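Local structure of protein Vng1086c (Halobacterium sp., 2GF4) at residues Gln12-Lys17 / Phe56-Ala61; Asp4-Leu9 / Glu50-Val55. The protein is of unknown function but binds a calcium ion and forms a largely helical four-chain assembly. All blocks are in the same frame, centred on the assembly; numbering follows the deposited sequence.

Interaction 1: Gln12-Lys17 / Phe56-Ala61; sequences QMVNIK and FLLGNA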
loop_
_atom_site.group_PDB
_atom_site.type_symbol
_atom_site.label_atom_id
_atom_site.label_comp_id
_atom_site.label_asym_id
_atom_site.label_seq_id
_atom_site.Cartn_x
_atom_site.Cartn_y
_atom_site.Cartn_z
ATOM N N GLN A 12 8.771 -15.504 10.319
ATOM C CA GLN A 12 7.402 -15.491 10.807
ATOM C C GLN A 12 6.397 -15.026 9.745
ATOM O O GLN A 12 5.292 -15.576 9.690
ATOM C CB GLN A 12 7.307 -14.631 12.069
ATOM C CG GLN A 12 7.964 -15.277 13.298
ATOM C CD GLN A 12 7.461 -16.683 13.592
ATOM O OE1 GLN A 12 6.294 -17.005 13.389
ATOM N NE2 GLN A 12 8.348 -17.504 14.115
HETATM N N MSE A 13 6.747 -14.048 8.910
HETATM C CA MSE A 13 5.817 -13.606 7.872
HETATM C C MSE A 13 5.603 -14.745 6.895
HETATM O O MSE A 13 4.552 -14.792 6.243
HETATM C CB MSE A 13 6.373 -12.394 7.147
HETATM C CG MSE A 13 6.153 -11.126 7.989
HETATM SE SE MSE A 13 4.171 -10.769 8.337
HETATM C CE MSE A 13 3.423 -10.350 6.456
ATOM N N VAL A 14 6.575 -15.645 6.755
ATOM C CA VAL A 14 6.367 -16.764 5.850
ATOM C C VAL A 14 5.416 -17.724 6.572
ATOM O O VAL A 14 4.585 -18.371 5.908
ATOM C CB VAL A 14 7.688 -17.373 5.476
ATOM C CG1 VAL A 14 7.472 -18.706 4.884
ATOM C CG2 VAL A 14 8.320 -16.473 4.442
ATOM N N ASN A 15 5.512 -17.827 7.905
ATOM C CA ASN A 15 4.532 -18.649 8.627
ATOM C C ASN A 15 3.141 -18.026 8.384
ATOM O O ASN A 15 2.193 -18.780 8.197
ATOM C CB ASN A 15 4.832 -18.677 10.114
ATOM C CG ASN A 15 6.027 -19.551 10.437
ATOM O OD1 ASN A 15 6.517 -19.561 11.550
ATOM N ND2 ASN A 15 6.502 -20.300 9.431
ATOM N N ILE A 16 2.986 -16.691 8.376
ATOM C CA ILE A 16 1.670 -16.077 8.126
ATOM C C ILE A 16 1.190 -16.503 6.718
ATOM O O ILE A 16 0.054 -16.969 6.563
ATOM C CB ILE A 16 1.787 -14.535 8.210
ATOM C CG1 ILE A 16 2.102 -14.096 9.644
ATOM C CG2 ILE A 16 0.521 -13.916 7.776
ATOM C CD1 ILE A 16 1.002 -14.199 10.535
ATOM N N LYS A 17 2.042 -16.337 5.702
ATOM C CA LYS A 17 1.709 -16.720 4.338
ATOM C C LYS A 17 1.219 -18.150 4.243
ATOM O O LYS A 17 0.213 -18.397 3.583
ATOM C CB LYS A 17 2.931 -16.605 3.466
ATOM C CG LYS A 17 2.637 -17.182 2.133
ATOM C CD LYS A 17 3.446 -16.537 1.109
ATOM C CE LYS A 17 4.738 -17.211 1.044
ATOM N NZ LYS A 17 4.587 -18.628 0.715
ATOM N N PHE A 56 8.456 -6.505 3.071
ATOM C CA PHE A 56 7.566 -5.508 2.467
ATOM C C PHE A 56 6.565 -6.214 1.545
ATOM O O PHE A 56 5.357 -6.000 1.658
ATOM C CB PHE A 56 8.411 -4.551 1.632
ATOM C CG PHE A 56 7.608 -3.527 0.921
ATOM C CD1 PHE A 56 7.140 -3.750 -0.363
ATOM C CD2 PHE A 56 7.359 -2.306 1.514
ATOM C CE1 PHE A 56 6.404 -2.789 -1.004
ATOM C CE2 PHE A 56 6.624 -1.353 0.870
ATOM C CZ PHE A 56 6.161 -1.585 -0.389
ATOM N N LEU A 57 7.050 -7.049 0.628
ATOM C CA LEU A 57 6.143 -7.724 -0.284
ATOM C C LEU A 57 5.120 -8.608 0.404
ATOM O O LEU A 57 3.991 -8.735 -0.089
ATOM C CB LEU A 57 6.955 -8.532 -1.280
ATOM C CG LEU A 57 7.666 -7.612 -2.282
ATOM C CD1 LEU A 57 8.600 -8.458 -3.080
ATOM C CD2 LEU A 57 6.664 -6.901 -3.191
ATOM N N LEU A 58 5.511 -9.226 1.524
ATOM C CA LEU A 58 4.607 -10.106 2.281
ATOM C C LEU A 58 3.535 -9.297 2.993
ATOM O O LEU A 58 2.358 -9.663 2.934
ATOM C CB LEU A 58 5.392 -10.907 3.320
ATOM C CG LEU A 58 6.297 -11.988 2.734
ATOM C CD1 LEU A 58 7.045 -12.668 3.812
ATOM C CD2 LEU A 58 5.474 -12.972 2.029
ATOM N N GLY A 59 3.942 -8.233 3.694
ATOM C CA GLY A 59 2.971 -7.387 4.386
ATOM C C GLY A 59 2.008 -6.792 3.381
ATOM O O GLY A 59 0.798 -6.836 3.558
ATOM N N ASN A 60 2.553 -6.210 2.334
ATOM C CA ASN A 60 1.752 -5.632 1.303
ATOM C C ASN A 60 0.777 -6.611 0.731
ATOM O O ASN A 60 -0.387 -6.287 0.508
ATOM C CB ASN A 60 2.654 -5.226 0.225
ATOM C CG ASN A 60 2.309 -3.943 -0.277
ATOM O OD1 ASN A 60 1.767 -3.816 -1.359
ATOM N ND2 ASN A 60 2.570 -2.931 0.522
ATOM N N ALA A 61 1.251 -7.809 0.441
ATOM C CA ALA A 61 0.364 -8.772 -0.159
ATOM C C ALA A 61 -0.726 -9.236 0.764
ATOM O O ALA A 61 -1.832 -9.516 0.302
ATOM C CB ALA A 61 1.132 -9.911 -0.614
#

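Interaction 2: Asp4-Leu9 / Glu50-Val55; sequences DELLEL and EHKHAV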
loop_
_atom_site.group_PDB
_atom_site.type_symbol
_atom_site.label_atom_id
_atom_site.label_comp_id
_atom_site.label_asym_id
_atom_site.label_seq_id
_atom_site.Cartn_x
_atom_site.Cartn_y
_atom_site.Cartn_z
ATOM N N ASP A 4 19.745 -10.420 12.357
ATOM C CA ASP A 4 19.061 -11.594 12.942
ATOM C C ASP A 4 17.579 -11.278 13.268
ATOM O O ASP A 4 16.747 -12.187 13.232
ATOM C CB ASP A 4 19.764 -12.019 14.219
ATOM C CG ASP A 4 21.078 -12.738 13.946
ATOM O OD1 ASP A 4 21.454 -12.889 12.763
ATOM O OD2 ASP A 4 21.743 -13.152 14.905
ATOM N N GLU A 5 17.246 -10.042 13.644
ATOM C CA GLU A 5 15.839 -9.718 13.933
ATOM C C GLU A 5 15.080 -9.714 12.602
ATOM O O GLU A 5 13.965 -10.215 12.535
ATOM C CB GLU A 5 15.719 -8.340 14.588
ATOM C CG GLU A 5 16.372 -8.282 15.970
ATOM C CD GLU A 5 16.482 -6.873 16.528
ATOM O OE1 GLU A 5 16.771 -5.898 15.790
ATOM O OE2 GLU A 5 16.314 -6.713 17.752
ATOM N N LEU A 6 15.659 -9.162 11.544
ATOM C CA LEU A 6 14.966 -9.131 10.261
ATOM C C LEU A 6 14.756 -10.535 9.692
ATOM O O LEU A 6 13.712 -10.791 9.082
ATOM C CB LEU A 6 15.780 -8.267 9.319
ATOM C CG LEU A 6 15.285 -7.980 7.899
ATOM C CD1 LEU A 6 13.965 -7.260 7.882
ATOM C CD2 LEU A 6 16.325 -7.142 7.251
ATOM N N LEU A 7 15.733 -11.432 9.857
ATOM C CA LEU A 7 15.576 -12.804 9.356
ATOM C C LEU A 7 14.415 -13.458 10.105
ATOM O O LEU A 7 13.583 -14.123 9.478
ATOM C CB LEU A 7 16.870 -13.616 9.569
ATOM C CG LEU A 7 18.039 -13.121 8.660
ATOM C CD1 LEU A 7 19.290 -13.853 9.038
ATOM C CD2 LEU A 7 17.767 -13.329 7.175
ATOM N N GLU A 8 14.349 -13.246 11.426
ATOM C CA GLU A 8 13.284 -13.817 12.246
ATOM C C GLU A 8 11.937 -13.236 11.834
ATOM O O GLU A 8 10.937 -13.957 11.846
ATOM C CB GLU A 8 13.587 -13.561 13.727
ATOM C CG GLU A 8 14.720 -14.475 14.231
ATOM C CD GLU A 8 15.187 -14.161 15.646
ATOM O OE1 GLU A 8 14.579 -14.661 16.614
ATOM O OE2 GLU A 8 16.177 -13.412 15.800
ATOM N N LEU A 9 11.902 -11.961 11.457
ATOM C CA LEU A 9 10.646 -11.340 11.034
ATOM C C LEU A 9 10.234 -11.988 9.716
ATOM O O LEU A 9 9.066 -12.354 9.556
ATOM C CB LEU A 9 10.863 -9.839 10.859
ATOM C CG LEU A 9 9.630 -9.013 10.476
ATOM C CD1 LEU A 9 8.607 -9.124 11.541
ATOM C CD2 LEU A 9 10.008 -7.591 10.304
ATOM N N GLU A 50 17.544 -6.933 0.865
ATOM C CA GLU A 50 16.743 -7.937 0.181
ATOM C C GLU A 50 15.729 -8.491 1.189
ATOM O O GLU A 50 14.589 -8.748 0.819
ATOM C CB GLU A 50 17.652 -9.059 -0.338
ATOM C CG GLU A 50 18.516 -8.565 -1.509
ATOM C CD GLU A 50 19.566 -9.546 -1.980
ATOM O OE1 GLU A 50 20.580 -9.752 -1.279
ATOM O OE2 GLU A 50 19.408 -10.123 -3.068
ATOM N N HIS A 51 16.109 -8.654 2.456
ATOM C CA HIS A 51 15.154 -9.195 3.417
ATOM C C HIS A 51 14.067 -8.214 3.777
ATOM O O HIS A 51 12.928 -8.632 3.997
ATOM C CB HIS A 51 15.906 -9.710 4.618
ATOM C CG HIS A 51 16.501 -11.068 4.359
ATOM N ND1 HIS A 51 15.735 -12.211 4.296
ATOM C CD2 HIS A 51 17.769 -11.451 4.087
ATOM C CE1 HIS A 51 16.504 -13.233 3.994
ATOM N NE2 HIS A 51 17.740 -12.801 3.870
ATOM N N LYS A 52 14.405 -6.927 3.837
ATOM C CA LYS A 52 13.414 -5.879 4.107
ATOM C C LYS A 52 12.421 -5.882 2.958
ATOM O O LYS A 52 11.225 -5.775 3.189
ATOM C CB LYS A 52 14.071 -4.516 4.129
ATOM C CG LYS A 52 14.797 -4.281 5.408
ATOM C CD LYS A 52 15.113 -2.824 5.533
ATOM C CE LYS A 52 16.589 -2.684 5.715
ATOM N NZ LYS A 52 17.075 -1.387 5.202
ATOM N N HIS A 53 12.925 -5.993 1.725
ATOM C CA HIS A 53 12.103 -5.999 0.525
ATOM C C HIS A 53 11.168 -7.187 0.612
ATOM O O HIS A 53 9.981 -7.034 0.334
ATOM C CB HIS A 53 13.021 -6.111 -0.682
ATOM C CG HIS A 53 12.350 -5.917 -2.019
ATOM N ND1 HIS A 53 11.005 -5.658 -2.172
ATOM C CD2 HIS A 53 12.871 -5.944 -3.267
ATOM C CE1 HIS A 53 10.730 -5.535 -3.456
ATOM N NE2 HIS A 53 11.843 -5.705 -4.139
ATOM N N ALA A 54 11.668 -8.359 1.000
ATOM C CA ALA A 54 10.789 -9.522 1.086
ATOM C C ALA A 54 9.726 -9.327 2.155
ATOM O O ALA A 54 8.584 -9.723 1.943
ATOM C CB ALA A 54 11.602 -10.791 1.391
ATOM N N VAL A 55 10.050 -8.725 3.286
ATOM C CA VAL A 55 9.007 -8.543 4.290
ATOM C C VAL A 55 7.986 -7.529 3.777
ATOM O O VAL A 55 6.790 -7.688 4.022
ATOM C CB VAL A 55 9.631 -8.134 5.602
ATOM C CG1 VAL A 55 8.576 -7.673 6.548
ATOM C CG2 VAL A 55 10.318 -9.351 6.185
#

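Interaction 1: Gln12-Lys17 / Phe56-Ala61
The flat group in this contact is the Leu58-Gly59 peptide, over one face of which the selenomethionine Met13 lays its terminal methyl. CE stands 3.5 Å from Gly59 N and 3.6 Å from Leu58 C, roughly above the carbonyl carbon. Two successive bends in the chain put it there, at chi2 (-61°) and chi3 (-66°), turning the terminal methyl down onto the second helix. The same methyl also meets Leu58 CB at 3.7 Å. In return Leu58 reaches across with CD1, which presses on Met13 CB at 3.4 Å, closer than a usual carbon-carbon contact, and touches Val14 CG2 more loosely at 4.1 Å. Its other branch, CD2, lies against the aliphatic part of Lys17 at CD, beyond which the lysine turns its amine away toward Glu35 in a long, weak ion pair. The contact is carried by van der Waals packing and is largely buried. It joins helix 3-21 to helix 48-71, whose local axes run 10.1 Å apart at 34°; Tyr34 of helix 32-37 and the loop residue Phe31 pack against Leu58 and Lys17, while Leu62 of a second subunit packs on Met13.

Interaction 2: Asp4-Leu9 / Glu50-Val55
Leu7 sets its CD2 methyl over the centre of the His51 ring, a CH-pi contact of 3.4 Å to the centroid and 13° off the ring normal, within a roughly parallel helix-helix packing whose local axes lie 9.6 Å apart at 30°. Beside it Leu6 wedges CD2 between His51 CB and Lys52 CG, each 3.7 Å away; its CG lies opposite the backbone N (chi1 -177°), which sends both methyls to the partner helix. If an alanine replaced Leu6, both methyls would be gone, and the aliphatic part of Lys52 and the CB of His51 would probably lose the apolar surface they rest on. One turn further on, Leu9 CD2 meets Val55 CG1 at 4.0 Å, and Met66 of a second subunit packs on both residues. Partners outside the two segments hold the polar groups. The ammonium of Lys52 forms salt bridges with Asp69 and Glu70 of that second subunit, tying the helix pair to its neighbour. His51 ND1 is hydrogen-bonded to His10 ND1, one turn beyond Leu6 and Leu7 on helix 3-21. The imidazole is held at its other nitrogen too, where NE2 donates to the backbone O of His43.

How the interactions relate
Interactions 1 and 2 are successive parts of one interface between helix 3-21 and helix 48-71, with centres about 10 Å apart. Along the chain the segments alternate: 4-9, 12-17, 50-55 and then 56-61, so interaction 1 lies further toward the C-terminal end on both helices than interaction 2, as expected for roughly parallel segments. Interaction 1 lies near the centre of the chain, interaction 2 about 16 Å from it. The intervening sequence contains helix 32-37 and the calcium ligands Asp38 and Glu40; the side chain of Glu40 is about 6 Å from those of both Val14 and His51. The helix pair therefore lies close to the metal-binding region, and each contact also borders the second subunit, which links the intrachain packing to the assembly.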